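Local coordinates for hypothetical protein TM1010 (Thermotoga maritima, PDB 2F4P), which is of unknown function but folds as a small beta-rich protein of the cupin family, with two copies in the assembly, at residues H64-G69 with G127-L132; I73-K78 with E114-G119; Y81-K86 with E98-V103. All blocks are in the same frame, centred on the assembly; numbering follows the deposited sequence.

Contact 1: residues H64-G69 with G127-L132; sequences HSHPGG and GPAEWL
The imidazole of H64 lies over the six-membered ring of W131 as an offset stack, its centroid 4.1 Å from that of the indole ring and the two planes only 12° apart. CB of H64 sits over the same indole face, 3.9 Å from the centroid of the six-membered ring. H105 also meets the H64 ring, and F28 meets W131. At the H64 edge, in plane, comes NE2 of H66, whose own ring carries the methyl of A129 over one face: a CH-pi contact with CB 3.8 Å from the ring centroid. A water in the plane of that ring joins H66 ND1 to the carbonyl O of G127.

Between the backbones, S65 and E130 form the antiparallel hydrogen-bonded pair, H64 and W131 the non-hydrogen-bonded one. E130 N bonds S65 O at 2.7 Å. H64 CG stands between its own N and carbonyl carbon (chi1 65°), which lays the imidazole alongside the indole. P67 packs CD against P128 O, 3.2 Å away.

Strand 130-131 thus pairs with the strand carrying the His-x-His of the first cupin motif, histidines that commonly bind a metal in this family. Here NE2 of H64 and of H66 each hydrogen-bond an unknown ligand, probably from the crystallisation liquor. The stack and the bond from H64 ND1 to H62 O probably fix the rotation of H64; the A129 methyl and the water probably do so for H66.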
# COMPACT_ATOMS: atom_id res chain seq x y z
N HIS A 64 -20.37 3.36 -0.66
CA HIS A 64 -19.93 3.74 0.65
C HIS A 64 -18.97 4.94 0.57
O HIS A 64 -18.53 5.33 -0.51
CB HIS A 64 -19.26 2.55 1.34
CG HIS A 64 -18.00 2.07 0.68
ND1 HIS A 64 -17.96 1.55 -0.60
CD2 HIS A 64 -16.74 1.99 1.17
CE1 HIS A 64 -16.71 1.19 -0.87
NE2 HIS A 64 -15.96 1.44 0.18
N SER A 65 -18.62 5.47 1.73
CA SER A 65 -17.62 6.52 1.85
C SER A 65 -16.80 6.30 3.13
O SER A 65 -17.25 5.63 4.09
CB SER A 65 -18.30 7.90 1.87
OG SER A 65 -19.01 8.11 3.09
N HIS A 66 -15.61 6.89 3.12
CA HIS A 66 -14.73 6.90 4.28
C HIS A 66 -14.51 8.36 4.68
O HIS A 66 -14.05 9.15 3.86
CB HIS A 66 -13.37 6.33 3.91
CG HIS A 66 -13.35 4.84 3.77
ND1 HIS A 66 -13.02 4.01 4.82
CD2 HIS A 66 -13.66 4.04 2.73
CE1 HIS A 66 -13.12 2.76 4.43
NE2 HIS A 66 -13.49 2.75 3.16
N PRO A 67 -14.77 8.69 5.93
CA PRO A 67 -14.51 10.04 6.41
C PRO A 67 -13.05 10.50 6.21
O PRO A 67 -12.81 11.69 6.02
CB PRO A 67 -14.79 9.95 7.91
CG PRO A 67 -15.65 8.81 8.08
CD PRO A 67 -15.38 7.84 6.96
N GLY A 68 -12.10 9.58 6.28
CA GLY A 68 -10.70 9.91 6.14
C GLY A 68 -10.14 9.73 4.75
O GLY A 68 -8.97 10.07 4.51
N GLY A 69 -10.92 9.19 3.84
CA GLY A 69 -10.41 8.95 2.49
C GLY A 69 -9.85 7.53 2.34
O GLY A 69 -9.76 6.73 3.32
N GLY A 127 -13.18 8.36 11.45
CA GLY A 127 -14.35 7.50 11.58
C GLY A 127 -14.34 6.31 10.65
O GLY A 127 -13.54 6.23 9.73
N PRO A 128 -15.26 5.36 10.90
CA PRO A 128 -15.34 4.17 10.09
C PRO A 128 -16.07 4.45 8.79
O PRO A 128 -16.77 5.46 8.64
CB PRO A 128 -16.15 3.21 10.97
CG PRO A 128 -17.03 4.10 11.77
CD PRO A 128 -16.26 5.37 11.98
N ALA A 129 -15.96 3.52 7.87
CA ALA A 129 -16.66 3.63 6.60
C ALA A 129 -18.14 3.74 6.86
O ALA A 129 -18.68 3.15 7.82
CB ALA A 129 -16.37 2.44 5.75
N GLU A 130 -18.81 4.51 6.02
CA GLU A 130 -20.23 4.59 6.04
C GLU A 130 -20.75 3.82 4.84
O GLU A 130 -20.49 4.19 3.69
CB GLU A 130 -20.65 6.03 5.97
CG GLU A 130 -22.07 6.22 5.84
CD GLU A 130 -22.45 7.61 6.29
OE1 GLU A 130 -21.57 8.51 6.42
OE2 GLU A 130 -23.64 7.78 6.55
N TRP A 131 -21.50 2.77 5.13
CA TRP A 131 -22.00 1.85 4.12
C TRP A 131 -23.43 2.19 3.75
O TRP A 131 -24.30 2.36 4.61
CB TRP A 131 -21.85 0.38 4.59
CG TRP A 131 -20.43 -0.05 4.69
CD1 TRP A 131 -19.67 -0.09 5.81
CD2 TRP A 131 -19.60 -0.51 3.63
NE1 TRP A 131 -18.41 -0.51 5.51
CE2 TRP A 131 -18.34 -0.80 4.18
CE3 TRP A 131 -19.80 -0.72 2.26
CZ2 TRP A 131 -17.28 -1.26 3.41
CZ3 TRP A 131 -18.76 -1.17 1.50
CH2 TRP A 131 -17.51 -1.44 2.07
N LEU A 132 -23.67 2.30 2.44
CA LEU A 132 -24.96 2.67 1.88
C LEU A 132 -25.54 1.47 1.09
O LEU A 132 -25.30 0.32 1.46
CB LEU A 132 -24.80 3.94 1.05
CG LEU A 132 -24.05 5.05 1.82
CD1 LEU A 132 -23.65 6.21 0.94
CD2 LEU A 132 -24.86 5.56 3.00
O HOH W 1 -12.39 4.90 7.41
O HOH W 2 -11.70 7.66 8.35

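Contact 2: residues I73-K78 with E114-G119; sequences IVTRGK and ELVHIG
V74 CG1 stands anti to its own N (chi1 -177°) and meets L115 CD1 at 3.5 Å, the two side chains crossing at about a right angle. T75 has OG1 between its N and carbonyl carbon (chi1 60°), which turns the hydroxyl toward V116, with OG1 3.4 Å from V116 CG1, and leaves CG2 to touch CD1 of I118 across the strands.

One carbonyl gathers much of the pairing here. V116 O takes a bond of 2.9 Å from T75 N and a weak one from R76 N, because both residues face V116. This is a classic beta bulge of the cupin barrel, set beside strand 115-121 where the chain turns its corner at R76 and G77 toward strand 78-83. Before the bulge I73 and I118 form a regular hydrogen-bonded antiparallel pair; beyond it V116 N bonds R76 O, and K78 N reaches E114 O at 2.9 Å.

R76 and E114 are placed as a salt bridge, but their atoms are too close in the model, so its geometry is doubtful; a water links R76 NH1 to E114 OE1. At the other end of the pairing, H117 ND1 donates a nearly straight bond of 2.9 Å to I118 O, arriving from above the carbonyl plane, although the oxygen lies in the plane of the imidazole. That oxygen also accepts from I73 N, while the H117 ring meets H107.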
# COMPACT_ATOMS: atom_id res chain seq x y z
N ILE A 73 -4.55 0.71 -4.85
CA ILE A 73 -3.40 0.41 -5.68
C ILE A 73 -3.67 -0.93 -6.33
O ILE A 73 -3.70 -1.95 -5.64
CB ILE A 73 -2.11 0.33 -4.85
CG1 ILE A 73 -1.88 1.63 -4.08
CG2 ILE A 73 -0.95 0.02 -5.76
CD1 ILE A 73 -0.73 1.55 -3.08
N VAL A 74 -3.92 -0.92 -7.63
CA VAL A 74 -4.32 -2.12 -8.37
C VAL A 74 -3.11 -2.95 -8.73
O VAL A 74 -2.16 -2.45 -9.33
CB VAL A 74 -5.11 -1.74 -9.64
CG1 VAL A 74 -5.59 -2.99 -10.37
CG2 VAL A 74 -6.26 -0.80 -9.27
N THR A 75 -3.13 -4.21 -8.33
CA THR A 75 -1.99 -5.10 -8.55
C THR A 75 -2.22 -6.13 -9.63
O THR A 75 -1.25 -6.67 -10.16
CB THR A 75 -1.58 -5.82 -7.25
OG1 THR A 75 -2.67 -6.61 -6.75
CG2 THR A 75 -1.21 -4.84 -6.19
N ARG A 76 -3.47 -6.40 -9.99
CA ARG A 76 -3.77 -7.41 -10.98
C ARG A 76 -5.17 -7.28 -11.52
O ARG A 76 -6.11 -6.93 -10.80
CB ARG A 76 -3.57 -8.78 -10.35
CG ARG A 76 -4.07 -9.96 -11.15
CD ARG A 76 -3.24 -11.17 -10.79
NE ARG A 76 -3.93 -12.44 -10.91
CZ ARG A 76 -4.68 -12.99 -9.94
NH1 ARG A 76 -4.88 -12.36 -8.80
NH2 ARG A 76 -5.24 -14.19 -10.14
N GLY A 77 -5.34 -7.59 -12.81
CA GLY A 77 -6.68 -7.76 -13.37
C GLY A 77 -7.30 -6.49 -13.91
O GLY A 77 -6.59 -5.60 -14.36
N LYS A 78 -8.63 -6.42 -13.88
CA LYS A 78 -9.39 -5.33 -14.44
C LYS A 78 -10.59 -5.06 -13.55
O LYS A 78 -11.30 -5.98 -13.12
CB LYS A 78 -9.88 -5.68 -15.86
CG LYS A 78 -10.65 -4.55 -16.54
CD LYS A 78 -11.05 -4.92 -17.98
CE LYS A 78 -11.95 -3.88 -18.62
NZ LYS A 78 -12.59 -4.42 -19.87
N GLU A 114 -11.16 -10.77 -12.81
CA GLU A 114 -11.00 -10.44 -11.41
C GLU A 114 -10.26 -9.10 -11.25
O GLU A 114 -9.58 -8.63 -12.18
CB GLU A 114 -10.24 -11.56 -10.70
CG GLU A 114 -8.75 -11.46 -10.88
CD GLU A 114 -8.02 -12.71 -10.52
OE1 GLU A 114 -8.51 -13.47 -9.65
OE2 GLU A 114 -6.96 -12.93 -11.15
N LEU A 115 -10.41 -8.49 -10.09
CA LEU A 115 -9.62 -7.31 -9.69
C LEU A 115 -8.96 -7.61 -8.36
O LEU A 115 -9.61 -8.14 -7.45
CB LEU A 115 -10.49 -6.06 -9.57
CG LEU A 115 -9.79 -4.81 -9.01
CD1 LEU A 115 -8.89 -4.17 -10.04
CD2 LEU A 115 -10.83 -3.82 -8.50
N VAL A 116 -7.67 -7.32 -8.28
CA VAL A 116 -6.92 -7.43 -7.04
C VAL A 116 -6.29 -6.09 -6.77
O VAL A 116 -5.65 -5.50 -7.67
CB VAL A 116 -5.80 -8.48 -7.10
CG1 VAL A 116 -5.12 -8.65 -5.71
CG2 VAL A 116 -6.37 -9.81 -7.64
N HIS A 117 -6.45 -5.61 -5.55
CA HIS A 117 -5.84 -4.36 -5.18
C HIS A 117 -5.50 -4.29 -3.69
O HIS A 117 -6.09 -4.99 -2.87
CB HIS A 117 -6.73 -3.17 -5.62
CG HIS A 117 -7.90 -2.93 -4.75
ND1 HIS A 117 -7.81 -2.26 -3.55
CD2 HIS A 117 -9.21 -3.25 -4.90
CE1 HIS A 117 -9.00 -2.21 -2.98
NE2 HIS A 117 -9.88 -2.78 -3.79
N ILE A 118 -4.51 -3.44 -3.38
CA ILE A 118 -4.23 -3.00 -2.04
C ILE A 118 -5.13 -1.81 -1.77
O ILE A 118 -5.37 -0.97 -2.65
CB ILE A 118 -2.74 -2.62 -1.86
CG1 ILE A 118 -1.84 -3.87 -2.02
CG2 ILE A 118 -2.48 -1.98 -0.48
CD1 ILE A 118 -0.44 -3.57 -2.47
N GLY A 119 -5.72 -1.76 -0.58
CA GLY A 119 -6.48 -0.59 -0.15
C GLY A 119 -5.85 0.01 1.08
O GLY A 119 -5.39 -0.73 1.96
O HOH W 3 -6.67 -14.22 -7.18

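Contact 3: residues Y81-K86 with E98-V103; sequences YQERGK and EIPPNV. With EDO (1,2-ethanediol), chain F; EDO (1,2-ethanediol), chain G.
E83 OE2 takes a 2.6 Å bond from Y81 OH, accepted on its anti lone pair, away from the other oxygen, and a longer one, 3.3 Å, from a water. The same water donates to E98 O, 2.7 Å away, so the carboxylate is tied through it to the backbone of the opposing segment, with no direct hydrogen bond between the two.

Y81 has CG anti to its N (chi1 168°), which carries the phenol toward I99, and the two side chains slide past each other in opposite directions. CE1 of Y81 lies 3.6 Å from I99 CD1, while OH lies 3.5 Å from I99 CG2, so the isoleucine branches touch both the ring and its oxygen. Alongside, V103 CG1 rests against the aliphatic part of E83, 3.6 Å from CG, where the side chains pass at a slant.

Two 1,2-ethanediol molecules, probably from the crystallisation liquor, lie on the other side: E83 N donates to one with an almost straight bond of 2.9 Å, and Q82 NE2 donates to the second as well as to K86 O.

The E83 to K86 type II turn lies between strands 78-83 and 89-92, and the P100 to V103 one leads from strand 96-99 to 105-109; P100 and N102 ahead of H105, with N102 where glycine is usual, are consistent with the second cupin motif.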
# COMPACT_ATOMS: atom_id res chain seq x y z
N TYR A 81 -13.99 1.75 -10.86
CA TYR A 81 -14.20 2.68 -9.77
C TYR A 81 -15.23 3.72 -10.23
O TYR A 81 -15.13 4.25 -11.31
CB TYR A 81 -12.89 3.36 -9.38
CG TYR A 81 -13.02 4.56 -8.46
CD1 TYR A 81 -13.35 4.41 -7.12
CD2 TYR A 81 -12.85 5.86 -8.94
CE1 TYR A 81 -13.46 5.49 -6.27
CE2 TYR A 81 -12.97 6.96 -8.09
CZ TYR A 81 -13.27 6.77 -6.76
OH TYR A 81 -13.38 7.84 -5.90
N GLN A 82 -16.22 4.00 -9.39
CA GLN A 82 -17.22 4.99 -9.72
C GLN A 82 -17.64 5.80 -8.52
O GLN A 82 -18.01 5.24 -7.49
CB GLN A 82 -18.44 4.33 -10.32
CG GLN A 82 -19.55 5.35 -10.72
CD GLN A 82 -20.63 4.72 -11.58
OE1 GLN A 82 -21.25 3.72 -11.20
NE2 GLN A 82 -20.89 5.33 -12.74
N GLU A 83 -17.62 7.12 -8.69
CA GLU A 83 -18.20 8.06 -7.74
C GLU A 83 -19.66 8.33 -8.06
O GLU A 83 -20.08 8.32 -9.22
CB GLU A 83 -17.39 9.37 -7.75
CG GLU A 83 -15.96 9.14 -7.27
CD GLU A 83 -15.05 10.32 -7.39
OE1 GLU A 83 -15.55 11.39 -7.77
OE2 GLU A 83 -13.85 10.16 -7.04
N ARG A 84 -20.46 8.55 -7.02
CA ARG A 84 -21.88 8.84 -7.19
C ARG A 84 -22.08 9.94 -8.23
O ARG A 84 -21.51 11.02 -8.12
CB ARG A 84 -22.45 9.26 -5.83
CG ARG A 84 -23.92 9.39 -5.76
CD ARG A 84 -24.44 8.63 -4.52
NE ARG A 84 -24.95 7.36 -4.95
CZ ARG A 84 -25.42 6.37 -4.19
NH1 ARG A 84 -25.44 6.40 -2.87
NH2 ARG A 84 -25.85 5.30 -4.82
N GLY A 85 -22.88 9.66 -9.25
CA GLY A 85 -23.25 10.64 -10.26
C GLY A 85 -22.20 10.91 -11.32
O GLY A 85 -22.38 11.82 -12.13
N LYS A 86 -21.10 10.16 -11.32
CA LYS A 86 -19.99 10.38 -12.27
C LYS A 86 -19.74 9.13 -13.13
O LYS A 86 -20.07 8.01 -12.72
CB LYS A 86 -18.69 10.72 -11.53
CG LYS A 86 -18.72 11.98 -10.62
CD LYS A 86 -18.57 13.26 -11.38
CE LYS A 86 -17.93 14.36 -10.51
NZ LYS A 86 -18.47 14.41 -9.14
N GLU A 98 -7.08 7.82 -5.87
CA GLU A 98 -7.21 8.67 -4.68
C GLU A 98 -8.68 8.97 -4.45
O GLU A 98 -9.32 9.67 -5.26
CB GLU A 98 -6.44 9.96 -4.88
CG GLU A 98 -4.95 9.76 -4.92
CD GLU A 98 -4.20 11.08 -5.04
OE1 GLU A 98 -4.82 12.18 -4.93
OE2 GLU A 98 -2.99 11.00 -5.26
N ILE A 99 -9.23 8.45 -3.36
CA ILE A 99 -10.65 8.61 -3.05
C ILE A 99 -10.79 9.61 -1.91
O ILE A 99 -10.47 9.29 -0.75
CB ILE A 99 -11.31 7.27 -2.67
CG1 ILE A 99 -10.99 6.20 -3.73
CG2 ILE A 99 -12.84 7.45 -2.46
CD1 ILE A 99 -11.44 4.82 -3.37
N PRO A 100 -11.24 10.83 -2.22
CA PRO A 100 -11.23 11.82 -1.16
C PRO A 100 -12.20 11.56 -0.02
O PRO A 100 -13.17 10.80 -0.17
CB PRO A 100 -11.55 13.14 -1.89
CG PRO A 100 -11.41 12.85 -3.32
CD PRO A 100 -11.76 11.41 -3.48
N PRO A 101 -11.93 12.18 1.13
CA PRO A 101 -12.81 12.08 2.29
C PRO A 101 -14.28 12.29 1.93
O PRO A 101 -14.59 13.24 1.21
CB PRO A 101 -12.29 13.18 3.20
CG PRO A 101 -10.83 13.25 2.86
CD PRO A 101 -10.80 13.08 1.39
N ASN A 102 -15.13 11.36 2.37
CA ASN A 102 -16.59 11.42 2.28
C ASN A 102 -17.17 11.27 0.89
O ASN A 102 -18.41 11.28 0.75
CB ASN A 102 -17.13 12.70 2.91
CG ASN A 102 -16.61 12.90 4.30
OD1 ASN A 102 -16.81 12.04 5.17
ND2 ASN A 102 -15.90 13.99 4.50
N VAL A 103 -16.33 11.04 -0.12
CA VAL A 103 -16.84 10.83 -1.47
C VAL A 103 -17.52 9.44 -1.54
O VAL A 103 -16.92 8.43 -1.17
CB VAL A 103 -15.75 11.03 -2.54
CG1 VAL A 103 -16.22 10.59 -3.95
CG2 VAL A 103 -15.33 12.49 -2.59
C1 EDO F . -14.26 9.25 -11.19
O1 EDO F . -12.89 8.88 -11.38
C2 EDO F . -15.02 7.94 -11.21
O2 EDO F . -16.42 8.13 -11.07
C1 EDO G . -20.98 4.46 -15.97
O1 EDO G . -19.87 5.21 -16.41
C2 EDO G . -22.21 5.29 -15.70
O2 EDO G . -23.02 4.52 -14.82
O HOH W 4 -10.68 9.55 -7.63

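In the fold
The three contacts illustrate how a cupin barrel is joined, probably at its mouth (contacts 1 and 3) and elsewhere along its walls (contact 2). Contacts 1 and 3 have centres about 11 Å apart and touch directly: N102 N probably bonds H66 O, and P101 packs on P67. Contact 2 lies on the opposite side of the chain's centre from contact 1, with centres about 20 Å apart, and about 17 Å from contact 3. Strands 70-75 and 96-99 are neighbours in one sheet. Unknown ligand, probably from the crystallisation liquor, is bonded by H64 and H66 and lies about 4 Å from the H117 side chain (nearest atoms), consistent with contacts 1 and 2 both bordering the barrel's pocket. Contacts 2 and 3 also reach the second subunit.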